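Side-chain contacts in NOL1/NOP2/sun family protein (Enterococcus faecium, PDB 3M4X), which probably transfers a methyl group from S-adenosylmethionine to a cytosine of ribosomal RNA, as RsmF-like members of this methyltransferase family do: residues 89-92 against 93-96; 143-146 against 147-151; 325-328 against 329-333; 346-350 against 351-355. One frame throughout, in Å; residues are numbered along the deposited sequence.

Contact 1. Residues 89-92 against 93-96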
loop_
_atom_site.group_PDB
_atom_site.type_symbol
_atom_site.label_atom_id
_atom_site.label_comp_id
_atom_site.label_asym_id
_atom_site.label_seq_id
_atom_site.Cartn_x
_atom_site.Cartn_y
_atom_site.Cartn_z
ATOM N N SER A 89 2.088 -1.380 9.835
ATOM C CA SER A 89 1.562 -2.615 10.414
ATOM C C SER A 89 0.698 -3.343 9.391
ATOM O O SER A 89 -0.123 -2.738 8.709
ATOM C CB SER A 89 0.811 -2.367 11.728
ATOM O OG SER A 89 -0.270 -1.477 11.547
ATOM N N GLN A 90 0.927 -4.646 9.278
ATOM C CA GLN A 90 0.276 -5.484 8.279
ATOM C C GLN A 90 0.297 -6.916 8.793
ATOM O O GLN A 90 1.326 -7.382 9.291
ATOM C CB GLN A 90 1.031 -5.402 6.954
ATOM C CG GLN A 90 0.349 -6.140 5.829
ATOM C CD GLN A 90 1.122 -6.095 4.537
ATOM O OE1 GLN A 90 2.338 -5.881 4.528
ATOM N NE2 GLN A 90 0.423 -6.302 3.430
ATOM N N GLU A 91 -0.826 -7.621 8.700
ATOM C CA GLU A 91 -0.862 -8.973 9.249
ATOM C C GLU A 91 0.002 -9.887 8.387
ATOM O O GLU A 91 0.060 -9.724 7.175
ATOM C CB GLU A 91 -2.294 -9.480 9.393
ATOM C CG GLU A 91 -2.836 -10.222 8.200
ATOM C CD GLU A 91 -2.671 -11.724 8.319
ATOM O OE1 GLU A 91 -2.078 -12.215 9.312
ATOM O OE2 GLU A 91 -3.147 -12.411 7.403
ATOM N N PRO A 92 0.725 -10.814 9.027
ATOM C CA PRO A 92 1.749 -11.651 8.388
ATOM C C PRO A 92 1.372 -12.392 7.108
ATOM O O PRO A 92 2.184 -12.396 6.178
ATOM C CB PRO A 92 2.140 -12.619 9.504
ATOM C CG PRO A 92 2.029 -11.758 10.719
ATOM C CD PRO A 92 0.816 -10.886 10.495
ATOM N N SER A 93 0.198 -13.003 7.030
ATOM C CA SER A 93 -0.144 -13.700 5.797
ATOM C C SER A 93 -0.518 -12.728 4.679
ATOM O O SER A 93 -0.311 -13.014 3.501
ATOM C CB SER A 93 -1.227 -14.770 6.017
ATOM O OG SER A 93 -2.531 -14.224 6.029
ATOM N N ALA A 94 -1.065 -11.581 5.049
ATOM C CA ALA A 94 -1.405 -10.557 4.062
ATOM C C ALA A 94 -0.158 -10.083 3.294
ATOM O O ALA A 94 -0.237 -9.696 2.128
ATOM C CB ALA A 94 -2.110 -9.382 4.731
HETATM N N MSE A 95 0.998 -10.137 3.948
HETATM C CA MSE A 95 2.242 -9.706 3.307
HETATM C C MSE A 95 2.590 -10.561 2.096
HETATM O O MSE A 95 3.404 -10.161 1.259
HETATM C CB MSE A 95 3.400 -9.748 4.289
HETATM C CG MSE A 95 3.254 -8.829 5.487
HETATM SE SE MSE A 95 4.903 -8.944 6.543
HETATM C CE MSE A 95 4.319 -7.957 8.129
ATOM N N ILE A 96 1.990 -11.744 2.012
ATOM C CA ILE A 96 2.314 -12.671 0.931
ATOM C C ILE A 96 1.916 -12.074 -0.414
ATOM O O ILE A 96 2.544 -12.332 -1.433
ATOM C CB ILE A 96 1.607 -14.036 1.108
ATOM C CG1 ILE A 96 2.227 -15.083 0.185
ATOM C CG2 ILE A 96 0.109 -13.918 0.825
ATOM C CD1 ILE A 96 3.693 -15.258 0.380
#
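The carboxylate of E91 folds back along the chain to meet S93 and A94. S93 OG donates to E91 OE2 at 2.4 Å, so short that the modelled length is doubtful even if the pairing is sound. Two weak bonds from backbone N-H groups to the same carboxylate add to it: S93 N reaches E91 OE1 at 3.3 Å with a fairly straight N-H...O angle of 160°, while A94 N approaches E91 OE2 at a more bent 126°. The carboxylate can turn back in this way because E91 is bent at chi2 (95°). S93 OG has a further partner in H295 ND1, so the hydroxyl joins this turn to strand 295-302. In the backbone, M95 N makes weak bonds to both E91 O and P92 O.

The amide of Q90 is oriented chiefly from elsewhere, OE1 accepting from R41 NE and NE2 donating to Q122 OE1. Its extended chain passes obliquely across selenomethionine M95. Q90 OE1 lies 3.2 Å from M95 CG, and the far methyl, M95 CE, comes to 3.3 Å from Q90 O. Apolar packing closes the turn, A94 CB resting 3.6 Å from E91 CG.

All seven touching residues are buried. Together they form the turn at the N-terminal end of helix 95-101, leading from strand 88-89 into that helix, ahead of strand 108-111 of the Rossmann-like methyltransferase fold.

Contact 2. Residues 143-146 against 147-151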
loop_
_atom_site.group_PDB
_atom_site.type_symbol
_atom_site.label_atom_id
_atom_site.label_comp_id
_atom_site.label_asym_id
_atom_site.label_seq_id
_atom_site.Cartn_x
_atom_site.Cartn_y
_atom_site.Cartn_z
ATOM N N ALA A 143 -10.355 5.867 0.870
ATOM C CA ALA A 143 -9.361 6.410 -0.044
ATOM C C ALA A 143 -8.533 7.485 0.666
ATOM O O ALA A 143 -7.316 7.588 0.460
ATOM C CB ALA A 143 -10.026 6.964 -1.301
ATOM N N LYS A 144 -9.202 8.263 1.515
ATOM C CA LYS A 144 -8.551 9.323 2.278
ATOM C C LYS A 144 -7.469 8.729 3.178
ATOM O O LYS A 144 -6.346 9.246 3.249
ATOM C CB LYS A 144 -9.590 10.085 3.107
ATOM C CG LYS A 144 -9.092 11.364 3.776
ATOM C CD LYS A 144 -9.012 12.532 2.796
ATOM C CE LYS A 144 -8.720 13.849 3.527
ATOM N NZ LYS A 144 -8.646 15.045 2.625
ATOM N N ILE A 145 -7.828 7.635 3.851
ATOM C CA ILE A 145 -6.931 6.883 4.717
ATOM C C ILE A 145 -5.782 6.339 3.898
ATOM O O ILE A 145 -4.622 6.437 4.288
ATOM C CB ILE A 145 -7.662 5.692 5.377
ATOM C CG1 ILE A 145 -8.919 6.174 6.098
ATOM C CG2 ILE A 145 -6.750 4.951 6.360
ATOM C CD1 ILE A 145 -8.637 7.228 7.130
ATOM N N LEU A 146 -6.115 5.759 2.753
ATOM C CA LEU A 146 -5.110 5.236 1.855
ATOM C C LEU A 146 -4.143 6.332 1.398
ATOM O O LEU A 146 -2.921 6.165 1.409
ATOM C CB LEU A 146 -5.799 4.597 0.655
ATOM C CG LEU A 146 -4.884 4.240 -0.501
ATOM C CD1 LEU A 146 -3.847 3.236 -0.013
ATOM C CD2 LEU A 146 -5.717 3.679 -1.637
ATOM N N SER A 147 -4.700 7.458 0.994
ATOM C CA SER A 147 -3.896 8.599 0.571
ATOM C C SER A 147 -2.957 9.063 1.699
ATOM O O SER A 147 -1.785 9.340 1.471
ATOM C CB SER A 147 -4.809 9.738 0.098
ATOM O OG SER A 147 -4.073 10.917 -0.159
ATOM N N GLU A 148 -3.461 9.111 2.923
ATOM C CA GLU A 148 -2.617 9.545 4.033
ATOM C C GLU A 148 -1.497 8.561 4.370
ATOM O O GLU A 148 -0.406 8.980 4.763
ATOM C CB GLU A 148 -3.461 9.923 5.251
ATOM C CG GLU A 148 -4.204 11.237 5.009
ATOM C CD GLU A 148 -5.241 11.559 6.067
ATOM O OE1 GLU A 148 -5.216 10.923 7.143
ATOM O OE2 GLU A 148 -6.077 12.458 5.818
ATOM N N ASN A 149 -1.739 7.266 4.174
ATOM C CA ASN A 149 -0.683 6.268 4.388
ATOM C C ASN A 149 0.406 6.312 3.306
ATOM O O ASN A 149 1.585 6.135 3.599
ATOM C CB ASN A 149 -1.260 4.851 4.508
ATOM C CG ASN A 149 -1.780 4.535 5.911
ATOM O OD1 ASN A 149 -1.073 4.698 6.916
ATOM N ND2 ASN A 149 -3.015 4.047 5.979
ATOM N N ILE A 150 0.007 6.533 2.055
ATOM C CA ILE A 150 0.962 6.654 0.942
ATOM C C ILE A 150 1.923 7.822 1.225
ATOM O O ILE A 150 3.141 7.683 1.172
ATOM C CB ILE A 150 0.221 6.833 -0.434
ATOM C CG1 ILE A 150 0.099 5.506 -1.180
ATOM C CG2 ILE A 150 0.987 7.736 -1.369
ATOM C CD1 ILE A 150 -0.538 4.404 -0.413
ATOM N N GLU A 151 1.356 8.967 1.568
ATOM C CA GLU A 151 2.145 10.121 1.953
ATOM C C GLU A 151 3.068 9.837 3.145
ATOM O O GLU A 151 4.235 10.223 3.145
ATOM C CB GLU A 151 1.205 11.280 2.271
ATOM C CG GLU A 151 1.899 12.531 2.727
ATOM C CD GLU A 151 0.919 13.552 3.230
ATOM O OE1 GLU A 151 0.450 13.405 4.372
ATOM O OE2 GLU A 151 0.607 14.498 2.483
#
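L146 and I150, one helical turn apart, lie side by side and point the same way, their CD1 methyls 3.5 Å from each other. I150 has an unusual chi1 of -97°, away from the staggered positions, and its CD1 bends back to stand 3.5 Å from L146 O as well as against the leucine.

K144 and E148 pair differently. The lysine sends CG back beside its own carbonyl carbon (chi1 -170°) and kinks at chi2, whereas the glutamate is extended beyond CG. They cross with K144 CE 3.8 Å from E148 OE2, but K144 NZ remains 4.8 Å from E148 OE2: opposite charges are near without a salt bridge. On the next flank N149 runs alongside I145, with N149 ND2 3.9 Å from I145 CG2; N149 OD1 accepts from R152 NH2, and ND2 makes a weak bond to P116 O.

Backbone i to i+4 bonds set this spacing, S147 N to A143 O being the shortest of the four at 2.7 Å. Helix 140-153 is the crossover of the beta-alpha-beta unit between strands 132-136 and 158-161. R369, on strand 367-370, hydrogen-bonds S147 OG and forms a salt bridge with E151, which also touches helix 386-390.

Contact 3. Residues 325-328 against 329-333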
loop_
_atom_site.group_PDB
_atom_site.type_symbol
_atom_site.label_atom_id
_atom_site.label_comp_id
_atom_site.label_asym_id
_atom_site.label_seq_id
_atom_site.Cartn_x
_atom_site.Cartn_y
_atom_site.Cartn_z
ATOM N N GLU A 325 4.601 34.241 -10.959
ATOM C CA GLU A 325 5.062 34.478 -9.605
ATOM C C GLU A 325 5.255 33.156 -8.864
ATOM O O GLU A 325 6.160 33.019 -8.035
ATOM C CB GLU A 325 4.046 35.353 -8.876
ATOM C CG GLU A 325 4.182 35.355 -7.370
ATOM C CD GLU A 325 3.307 36.405 -6.720
ATOM O OE1 GLU A 325 3.194 37.517 -7.289
ATOM O OE2 GLU A 325 2.737 36.123 -5.642
ATOM N N GLN A 326 4.402 32.184 -9.177
ATOM C CA GLN A 326 4.486 30.863 -8.572
ATOM C C GLN A 326 5.759 30.182 -9.033
ATOM O O GLN A 326 6.451 29.530 -8.247
ATOM C CB GLN A 326 3.258 30.027 -8.935
ATOM C CG GLN A 326 2.017 30.435 -8.172
ATOM C CD GLN A 326 0.758 29.756 -8.674
ATOM O OE1 GLN A 326 0.757 29.093 -9.723
ATOM N NE2 GLN A 326 -0.329 29.917 -7.926
ATOM N N GLU A 327 6.060 30.344 -10.316
ATOM C CA GLU A 327 7.333 29.915 -10.870
ATOM C C GLU A 327 8.468 30.505 -10.049
ATOM O O GLU A 327 9.383 29.797 -9.631
ATOM C CB GLU A 327 7.459 30.387 -12.315
ATOM C CG GLU A 327 7.230 29.309 -13.359
ATOM C CD GLU A 327 8.457 28.451 -13.585
ATOM O OE1 GLU A 327 8.784 28.179 -14.762
ATOM O OE2 GLU A 327 9.100 28.061 -12.586
ATOM N N LYS A 328 8.408 31.813 -9.825
ATOM C CA LYS A 328 9.464 32.496 -9.094
ATOM C C LYS A 328 9.551 31.923 -7.695
ATOM O O LYS A 328 10.599 31.442 -7.278
ATOM C CB LYS A 328 9.209 34.007 -9.034
ATOM C CG LYS A 328 10.088 34.754 -8.028
ATOM C CD LYS A 328 9.867 36.259 -8.090
ATOM C CE LYS A 328 10.279 36.821 -9.445
ATOM N NZ LYS A 328 9.796 38.216 -9.643
ATOM N N LEU A 329 8.432 31.976 -6.981
ATOM C CA LEU A 329 8.350 31.448 -5.623
ATOM C C LEU A 329 8.968 30.045 -5.458
ATOM O O LEU A 329 9.793 29.828 -4.561
ATOM C CB LEU A 329 6.893 31.459 -5.146
ATOM C CG LEU A 329 6.480 32.656 -4.280
ATOM C CD1 LEU A 329 7.116 33.929 -4.778
ATOM C CD2 LEU A 329 4.968 32.802 -4.223
ATOM N N TRP A 330 8.575 29.106 -6.319
ATOM C CA TRP A 330 9.025 27.715 -6.190
ATOM C C TRP A 330 10.505 27.582 -6.476
ATOM O O TRP A 330 11.203 26.769 -5.862
ATOM C CB TRP A 330 8.238 26.776 -7.109
ATOM C CG TRP A 330 8.939 25.463 -7.412
ATOM C CD1 TRP A 330 9.515 25.094 -8.598
ATOM C CD2 TRP A 330 9.140 24.353 -6.513
ATOM N NE1 TRP A 330 10.056 23.829 -8.493
ATOM C CE2 TRP A 330 9.840 23.357 -7.223
ATOM C CE3 TRP A 330 8.793 24.110 -5.174
ATOM C CZ2 TRP A 330 10.202 22.137 -6.642
ATOM C CZ3 TRP A 330 9.149 22.904 -4.606
ATOM C CH2 TRP A 330 9.845 21.930 -5.337
ATOM N N THR A 331 10.978 28.374 -7.426
ATOM C CA THR A 331 12.369 28.290 -7.832
ATOM C C THR A 331 13.255 28.750 -6.685
ATOM O O THR A 331 14.285 28.141 -6.400
ATOM C CB THR A 331 12.625 29.085 -9.136
ATOM O OG1 THR A 331 11.940 28.434 -10.222
ATOM C CG2 THR A 331 14.114 29.156 -9.451
ATOM N N GLU A 332 12.832 29.812 -6.007
ATOM C CA GLU A 332 13.547 30.283 -4.834
ATOM C C GLU A 332 13.688 29.121 -3.871
ATOM O O GLU A 332 14.801 28.664 -3.600
ATOM C CB GLU A 332 12.793 31.433 -4.164
ATOM C CG GLU A 332 12.182 32.412 -5.147
ATOM C CD GLU A 332 12.367 33.862 -4.743
ATOM O OE1 GLU A 332 12.740 34.111 -3.575
ATOM O OE2 GLU A 332 12.137 34.752 -5.596
ATOM N N PHE A 333 12.553 28.629 -3.375
ATOM C CA PHE A 333 12.562 27.553 -2.391
ATOM C C PHE A 333 13.411 26.374 -2.843
ATOM O O PHE A 333 14.254 25.876 -2.092
ATOM C CB PHE A 333 11.145 27.063 -2.045
ATOM C CG PHE A 333 11.146 25.837 -1.176
ATOM C CD1 PHE A 333 11.253 25.948 0.200
ATOM C CD2 PHE A 333 11.098 24.574 -1.738
ATOM C CE1 PHE A 333 11.295 24.827 0.997
ATOM C CE2 PHE A 333 11.135 23.445 -0.943
ATOM C CZ PHE A 333 11.235 23.573 0.428
#
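T331 grips E327 O twice, with its backbone N at 3.1 Å and its hydroxyl OG1 at 3.0 Å. The two donors arrive from opposite faces of the carbonyl plane, OG1 tilted 32° from it, so the hydroxyl supplements the helical bond instead of displacing it. A chi1 of -68° brings OG1 beside the residue's own N and directs it back down the helix toward that carbonyl. E327 OE2 is 3.7 Å from T331 OG1, a proximity without an assigned bond; the glutamate bends at chi2 to bring its end there.

The other regular bonds include L329 N to E325 O, nearly straight at 176° and 2.7 Å long. They belong to helix 324-336, which lies against the four-stranded antiparallel sheet of the region assigned to the first C-terminal domain of RsmF-type enzymes. W330 and L329 face that sheet: W330 packs edge-to-face with F382 and reaches L374, while L329 touches F377 and F382.

L329 also leans along E325. Its CD1 is 3.5 Å from E325 O and its CD2 is 4.1 Å from E325 CG, the two side chains pointing the same way.

K328 and E332 likewise run side by side on the exposed flank. As modelled, aliphatic carbon and not the ammonium meets the carboxylate, K328 CG lying 3.2 Å from E332 OE2, but E332 CG is set too close to K328 O, so the placing of this glutamate is doubtful. The lysine NZ ends 5.8 Å from E332 OE2, beyond salt-bridge range.

Contact 4. Residues 346-350 against 351-355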
loop_
_atom_site.group_PDB
_atom_site.type_symbol
_atom_site.label_atom_id
_atom_site.label_comp_id
_atom_site.label_asym_id
_atom_site.label_seq_id
_atom_site.Cartn_x
_atom_site.Cartn_y
_atom_site.Cartn_z
ATOM N N LEU A 346 2.385 20.666 -11.610
ATOM C CA LEU A 346 1.038 21.175 -11.820
ATOM C C LEU A 346 0.499 21.797 -10.541
ATOM O O LEU A 346 0.903 21.424 -9.439
ATOM C CB LEU A 346 0.105 20.055 -12.274
ATOM C CG LEU A 346 0.622 19.052 -13.307
ATOM C CD1 LEU A 346 -0.497 18.109 -13.712
ATOM C CD2 LEU A 346 1.201 19.730 -14.537
ATOM N N VAL A 347 -0.418 22.745 -10.690
ATOM C CA VAL A 347 -1.065 23.361 -9.542
ATOM C C VAL A 347 -2.586 23.174 -9.602
ATOM O O VAL A 347 -3.203 23.380 -10.646
ATOM C CB VAL A 347 -0.730 24.867 -9.447
ATOM C CG1 VAL A 347 -1.266 25.453 -8.149
ATOM C CG2 VAL A 347 0.780 25.092 -9.550
ATOM N N PHE A 348 -3.175 22.747 -8.488
ATOM C CA PHE A 348 -4.624 22.729 -8.326
ATOM C C PHE A 348 -4.912 23.284 -6.938
ATOM O O PHE A 348 -4.356 22.791 -5.958
ATOM C CB PHE A 348 -5.188 21.303 -8.413
ATOM C CG PHE A 348 -4.517 20.431 -9.440
ATOM C CD1 PHE A 348 -3.815 19.300 -9.051
ATOM C CD2 PHE A 348 -4.603 20.726 -10.791
ATOM C CE1 PHE A 348 -3.199 18.480 -9.991
ATOM C CE2 PHE A 348 -3.988 19.914 -11.738
ATOM C CZ PHE A 348 -3.283 18.791 -11.337
ATOM N N ASN A 349 -5.760 24.305 -6.842
ATOM C CA ASN A 349 -6.076 24.898 -5.540
ATOM C C ASN A 349 -4.849 25.418 -4.797
ATOM O O ASN A 349 -4.811 25.391 -3.561
ATOM C CB ASN A 349 -6.798 23.887 -4.644
ATOM C CG ASN A 349 -8.285 23.837 -4.898
ATOM O OD1 ASN A 349 -8.822 24.638 -5.664
ATOM N ND2 ASN A 349 -8.965 22.899 -4.250
ATOM N N ASP A 350 -3.849 25.873 -5.551
ATOM C CA ASP A 350 -2.609 26.402 -4.983
ATOM C C ASP A 350 -1.708 25.306 -4.413
ATOM O O ASP A 350 -0.658 25.585 -3.827
ATOM C CB ASP A 350 -2.899 27.455 -3.910
ATOM C CG ASP A 350 -3.818 28.543 -4.403
ATOM O OD1 ASP A 350 -4.963 28.604 -3.901
ATOM O OD2 ASP A 350 -3.402 29.324 -5.291
ATOM N N HIS A 351 -2.135 24.061 -4.581
ATOM C CA HIS A 351 -1.313 22.916 -4.246
ATOM C C HIS A 351 -0.377 22.624 -5.417
ATOM O O HIS A 351 -0.834 22.394 -6.540
ATOM C CB HIS A 351 -2.185 21.684 -3.973
ATOM C CG HIS A 351 -3.173 21.860 -2.860
ATOM N ND1 HIS A 351 -2.841 22.413 -1.643
ATOM C CD2 HIS A 351 -4.486 21.527 -2.773
ATOM C CE1 HIS A 351 -3.904 22.423 -0.857
ATOM N NE2 HIS A 351 -4.916 21.890 -1.522
ATOM N N LEU A 352 0.928 22.631 -5.153
ATOM C CA LEU A 352 1.917 22.257 -6.159
ATOM C C LEU A 352 2.172 20.746 -6.120
ATOM O O LEU A 352 2.460 20.183 -5.066
ATOM C CB LEU A 352 3.218 23.023 -5.925
ATOM C CG LEU A 352 4.337 22.863 -6.948
ATOM C CD1 LEU A 352 3.863 23.316 -8.324
ATOM C CD2 LEU A 352 5.556 23.670 -6.512
ATOM N N TRP A 353 2.062 20.095 -7.272
ATOM C CA TRP A 353 2.225 18.654 -7.351
ATOM C C TRP A 353 3.295 18.322 -8.351
ATOM O O TRP A 353 3.454 19.005 -9.358
ATOM C CB TRP A 353 0.928 17.986 -7.820
ATOM C CG TRP A 353 -0.156 18.005 -6.819
ATOM C CD1 TRP A 353 -1.124 18.956 -6.675
ATOM C CD2 TRP A 353 -0.407 17.016 -5.823
ATOM N NE1 TRP A 353 -1.959 18.620 -5.636
ATOM C CE2 TRP A 353 -1.533 17.434 -5.091
ATOM C CE3 TRP A 353 0.217 15.819 -5.462
ATOM C CZ2 TRP A 353 -2.048 16.700 -4.034
ATOM C CZ3 TRP A 353 -0.297 15.093 -4.413
ATOM C CH2 TRP A 353 -1.413 15.535 -3.709
ATOM N N GLU A 354 4.017 17.245 -8.091
ATOM C CA GLU A 354 4.965 16.749 -9.066
ATOM C C GLU A 354 4.433 15.403 -9.488
ATOM O O GLU A 354 4.346 14.486 -8.670
ATOM C CB GLU A 354 6.358 16.614 -8.452
ATOM C CG GLU A 354 7.384 15.984 -9.380
ATOM C CD GLU A 354 8.744 15.876 -8.737
ATOM O OE1 GLU A 354 8.994 16.605 -7.755
ATOM O OE2 GLU A 354 9.560 15.059 -9.204
ATOM N N VAL A 355 4.067 15.299 -10.762
ATOM C CA VAL A 355 3.363 14.138 -11.281
ATOM C C VAL A 355 4.277 13.335 -12.193
ATOM O O VAL A 355 4.975 13.901 -13.024
ATOM C CB VAL A 355 2.122 14.568 -12.088
ATOM C CG1 VAL A 355 1.263 13.360 -12.413
ATOM C CG2 VAL A 355 1.321 15.586 -11.305
#
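H351 folds back over the turn of a tight beta hairpin, in which strands 344-348 and 351-355 are joined by a type I' turn from F348 to H351. Both turn residues, N349 and D350, have positive phi (58° and 73°), as this turn requires. Its closing bond, H351 N to F348 O, is 2.9 Å, the donor standing well above the carbonyl plane.

From its base outward, H351 CB lies 3.1 Å from F348 O, and CG and CD2 follow that oxygen at 3.4 Å. CD2 also meets N349 CB at 3.8 Å. N349 O sits over the centre of one imidazole face, 3.8 Å above the plane. At the far side of the ring, ND1 is hydrogen-bonded to D376 OD1, while CE1 and NE2 each lie 4.1 Å from N349 O.

Beyond the turn the strands pair in antiparallel fashion. L346 and W353 exchange two backbone bonds, V347 and L352 form the non-hydrogen-bonded pair, and V347 CG2 touches L352 CD1. On the face shared by L346, F348, H351 and W353, the phenyl ring and the indole five-membered ring are inclined by 36°, with F348 CD1 3.6 Å from W353 CD1.

Overall arrangement
Contact 1 is fully buried, contacts 2 and 4 are partly so, and contact 3 lies on the surface, its centre about 32 Å from that of the chain. Contacts 3 and 4 build one unit, since W330 packs on L352 and Q326 lies against V347. Contact 2 lies in the Rossmann-like methyltransferase region and contact 1 at the junction leading into it. R369 relates contact 2 to contact 4, meeting S147 and E151 in one and W353 in the other. Chemistry follows place: a carboxylate-bound turn in contact 1, helical packing with opposite charges near but not touching in 2 and 3, a carbonyl gripped twice by one threonine in 3, and strand pairing with aromatic rings in 4.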